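Local atomic coordinates of PmoF1 (Methylocystis sp. ATCC 49242, PDB entry 6P1E), a protein that binds copper through its PCuAC domain and probably acts as a copper chaperone in a methane-oxidizing bacterium. Residues L10-P15 / F29-H34. Numbering follows the deposited sequence.
With CU (copper (II) ion), chain F; CU (copper (II) ion), chain E.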
loop_
_atom_site.group_PDB
_atom_site.type_symbol
_atom_site.label_atom_id
_atom_site.label_comp_id
_atom_site.label_asym_id
_atom_site.label_seq_id
_atom_site.Cartn_x
_atom_site.Cartn_y
_atom_site.Cartn_z
ATOM N N LEU B 10 4.510 -16.750 -6.341
ATOM C CA LEU B 10 4.433 -15.322 -6.052
ATOM C C LEU B 10 3.011 -14.921 -5.691
ATOM O O LEU B 10 2.044 -15.515 -6.168
ATOM C CB LEU B 10 4.900 -14.483 -7.247
ATOM C CG LEU B 10 6.229 -14.858 -7.903
ATOM C CD1 LEU B 10 6.527 -13.906 -9.053
ATOM C CD2 LEU B 10 7.353 -14.843 -6.886
ATOM N N LYS B 11 2.893 -13.902 -4.850
ATOM C CA LYS B 11 1.601 -13.296 -4.562
ATOM C C LYS B 11 1.723 -11.802 -4.774
ATOM O O LYS B 11 2.608 -11.159 -4.209
ATOM C CB LYS B 11 1.140 -13.599 -3.135
ATOM C CG LYS B 11 0.951 -15.077 -2.841
ATOM C CD LYS B 11 0.043 -15.287 -1.640
ATOM C CE LYS B 11 -0.135 -16.765 -1.330
ATOM N NZ LYS B 11 -0.902 -16.999 -0.074
ATOM N N VAL B 12 0.831 -11.260 -5.595
ATOM C CA VAL B 12 0.764 -9.826 -5.818
ATOM C C VAL B 12 -0.423 -9.325 -5.020
ATOM O O VAL B 12 -1.571 -9.633 -5.339
ATOM C CB VAL B 12 0.597 -9.481 -7.309
ATOM C CG1 VAL B 12 0.491 -7.972 -7.508
ATOM C CG2 VAL B 12 1.755 -10.052 -8.115
ATOM N N GLU B 13 -0.142 -8.520 -4.003
ATOM C CA GLU B 13 -1.165 -8.124 -3.055
ATOM C C GLU B 13 -1.490 -6.646 -3.195
ATOM O O GLU B 13 -0.611 -5.794 -3.312
ATOM C CB GLU B 13 -0.717 -8.462 -1.628
ATOM C CG GLU B 13 -0.476 -9.957 -1.435
ATOM C CD GLU B 13 -0.095 -10.336 -0.015
ATOM O OE1 GLU B 13 -0.155 -9.466 0.873
ATOM O OE2 GLU B 13 0.264 -11.511 0.213
ATOM N N HIS B 14 -2.791 -6.387 -3.214
ATOM C CA HIS B 14 -3.362 -5.052 -3.263
ATOM C C HIS B 14 -2.668 -4.124 -4.257
ATOM O O HIS B 14 -2.194 -3.043 -3.894
ATOM C CB HIS B 14 -3.366 -4.419 -1.882
ATOM C CG HIS B 14 -4.385 -3.341 -1.753
ATOM N ND1 HIS B 14 -4.211 -2.094 -2.308
ATOM C CD2 HIS B 14 -5.620 -3.343 -1.202
ATOM C CE1 HIS B 14 -5.281 -1.361 -2.074
ATOM N NE2 HIS B 14 -6.153 -2.096 -1.403
ATOM N N PRO B 15 -2.601 -4.543 -5.525
ATOM C CA PRO B 15 -2.090 -3.643 -6.560
ATOM C C PRO B 15 -2.936 -2.384 -6.661
ATOM O O PRO B 15 -4.165 -2.460 -6.633
ATOM C CB PRO B 15 -2.195 -4.478 -7.837
ATOM C CG PRO B 15 -3.301 -5.437 -7.558
ATOM C CD PRO B 15 -3.193 -5.765 -6.098
ATOM N N PHE B 29 2.293 3.095 -10.316
ATOM C CA PHE B 29 1.693 1.825 -9.915
ATOM C C PHE B 29 2.465 1.218 -8.757
ATOM O O PHE B 29 3.699 1.201 -8.755
ATOM C CB PHE B 29 1.652 0.844 -11.091
ATOM C CG PHE B 29 1.334 -0.574 -10.691
ATOM C CD1 PHE B 29 0.022 -0.991 -10.546
ATOM C CD2 PHE B 29 2.351 -1.491 -10.465
ATOM C CE1 PHE B 29 -0.272 -2.293 -10.181
ATOM C CE2 PHE B 29 2.064 -2.793 -10.100
ATOM C CZ PHE B 29 0.750 -3.194 -9.961
ATOM N N TYR B 30 1.707 0.696 -7.797
ATOM C CA TYR B 30 2.227 0.221 -6.525
ATOM C C TYR B 30 1.608 -1.127 -6.192
ATOM O O TYR B 30 0.518 -1.451 -6.659
ATOM C CB TYR B 30 1.917 1.225 -5.414
ATOM C CG TYR B 30 2.405 2.631 -5.681
ATOM C CD1 TYR B 30 3.760 2.914 -5.777
ATOM C CD2 TYR B 30 1.507 3.681 -5.811
ATOM C CE1 TYR B 30 4.204 4.198 -6.012
ATOM C CE2 TYR B 30 1.942 4.967 -6.044
ATOM C CZ TYR B 30 3.292 5.222 -6.143
ATOM O OH TYR B 30 3.727 6.506 -6.377
ATOM N N ALA B 31 2.307 -1.909 -5.380
ATOM C CA ALA B 31 1.843 -3.236 -4.998
ATOM C C ALA B 31 2.768 -3.818 -3.948
ATOM O O ALA B 31 3.831 -3.265 -3.673
ATOM C CB ALA B 31 1.770 -4.159 -6.203
ATOM N N PHE B 32 2.330 -4.910 -3.336
ATOM C CA PHE B 32 3.176 -5.695 -2.455
ATOM C C PHE B 32 3.377 -7.056 -3.094
ATOM O O PHE B 32 2.411 -7.779 -3.332
ATOM C CB PHE B 32 2.545 -5.816 -1.070
ATOM C CG PHE B 32 2.092 -4.504 -0.501
ATOM C CD1 PHE B 32 2.922 -3.770 0.322
ATOM C CD2 PHE B 32 0.841 -3.995 -0.803
ATOM C CE1 PHE B 32 2.511 -2.560 0.847
ATOM C CE2 PHE B 32 0.425 -2.786 -0.284
ATOM C CZ PHE B 32 1.262 -2.067 0.540
ATOM N N ILE B 33 4.627 -7.415 -3.363
ATOM C CA ILE B 33 4.906 -8.671 -4.044
ATOM C C ILE B 33 5.666 -9.589 -3.107
ATOM O O ILE B 33 6.772 -9.281 -2.665
ATOM C CB ILE B 33 5.696 -8.448 -5.346
ATOM C CG1 ILE B 33 4.946 -7.455 -6.242
ATOM C CG2 ILE B 33 5.894 -9.770 -6.082
ATOM C CD1 ILE B 33 5.698 -7.039 -7.494
ATOM N N HIS B 34 5.041 -10.726 -2.814
ATOM C CA HIS B 34 5.591 -11.733 -1.922
ATOM C C HIS B 34 6.115 -12.895 -2.746
ATOM O O HIS B 34 5.382 -13.463 -3.557
ATOM C CB HIS B 34 4.528 -12.227 -0.938
ATOM C CG HIS B 34 4.024 -11.174 -0.002
ATOM N ND1 HIS B 34 4.263 -11.212 1.353
ATOM C CD2 HIS B 34 3.296 -10.054 -0.225
ATOM C CE1 HIS B 34 3.706 -10.161 1.928
ATOM N NE2 HIS B 34 3.112 -9.444 0.992
HETATM CU CU CU F . 2.040 -7.872 1.571
HETATM CU CU CU E . -7.980 -1.247 -1.126
#
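Lys11 and His34 exchange two backbone hydrogen bonds, Lys11 N to His34 O and His34 N to Lys11 O, both 2.8 Å. Past the non-hydrogen-bonded pair Val12 and Ile33, Glu13 and Phe32 form the next hydrogen-bonded pair, tightly from Glu13 N to Phe32 O (2.7 Å) and more loosely from Phe32 N to Glu13 O (3.1 Å). On the face carrying these pairs, His34 NE2 binds a copper ion at 2.0 Å. Glu13, also of this site, has CG anti to its carbonyl carbon (chi1 -61°) and extends to stack its carboxylate on the imidazole, planes 17° apart, OE2 over one face toward the rim and OE1 a long 2.8 Å from the copper. Replacing Glu13 by an alanine is likely to leave that face without its carboxylate cover and the copper without this oxygen. The Phe32 ring turns its edge to Glu13 O. On the reverse face Val12 CG1 meets Ala31 CB, while beyond the corner at His14 Pro15 CB packs on Phe29 CE1 at 3.7 Å. His14 NE2 of the second subunit is the other histidine ligand of the His34 copper; reciprocally, His14 NE2 binds the second copper with His34 of that subunit. The antiparallel hairpin of strands 10-18 and 27-35 thus carries a copper site shared across the PCuAC dimer interface.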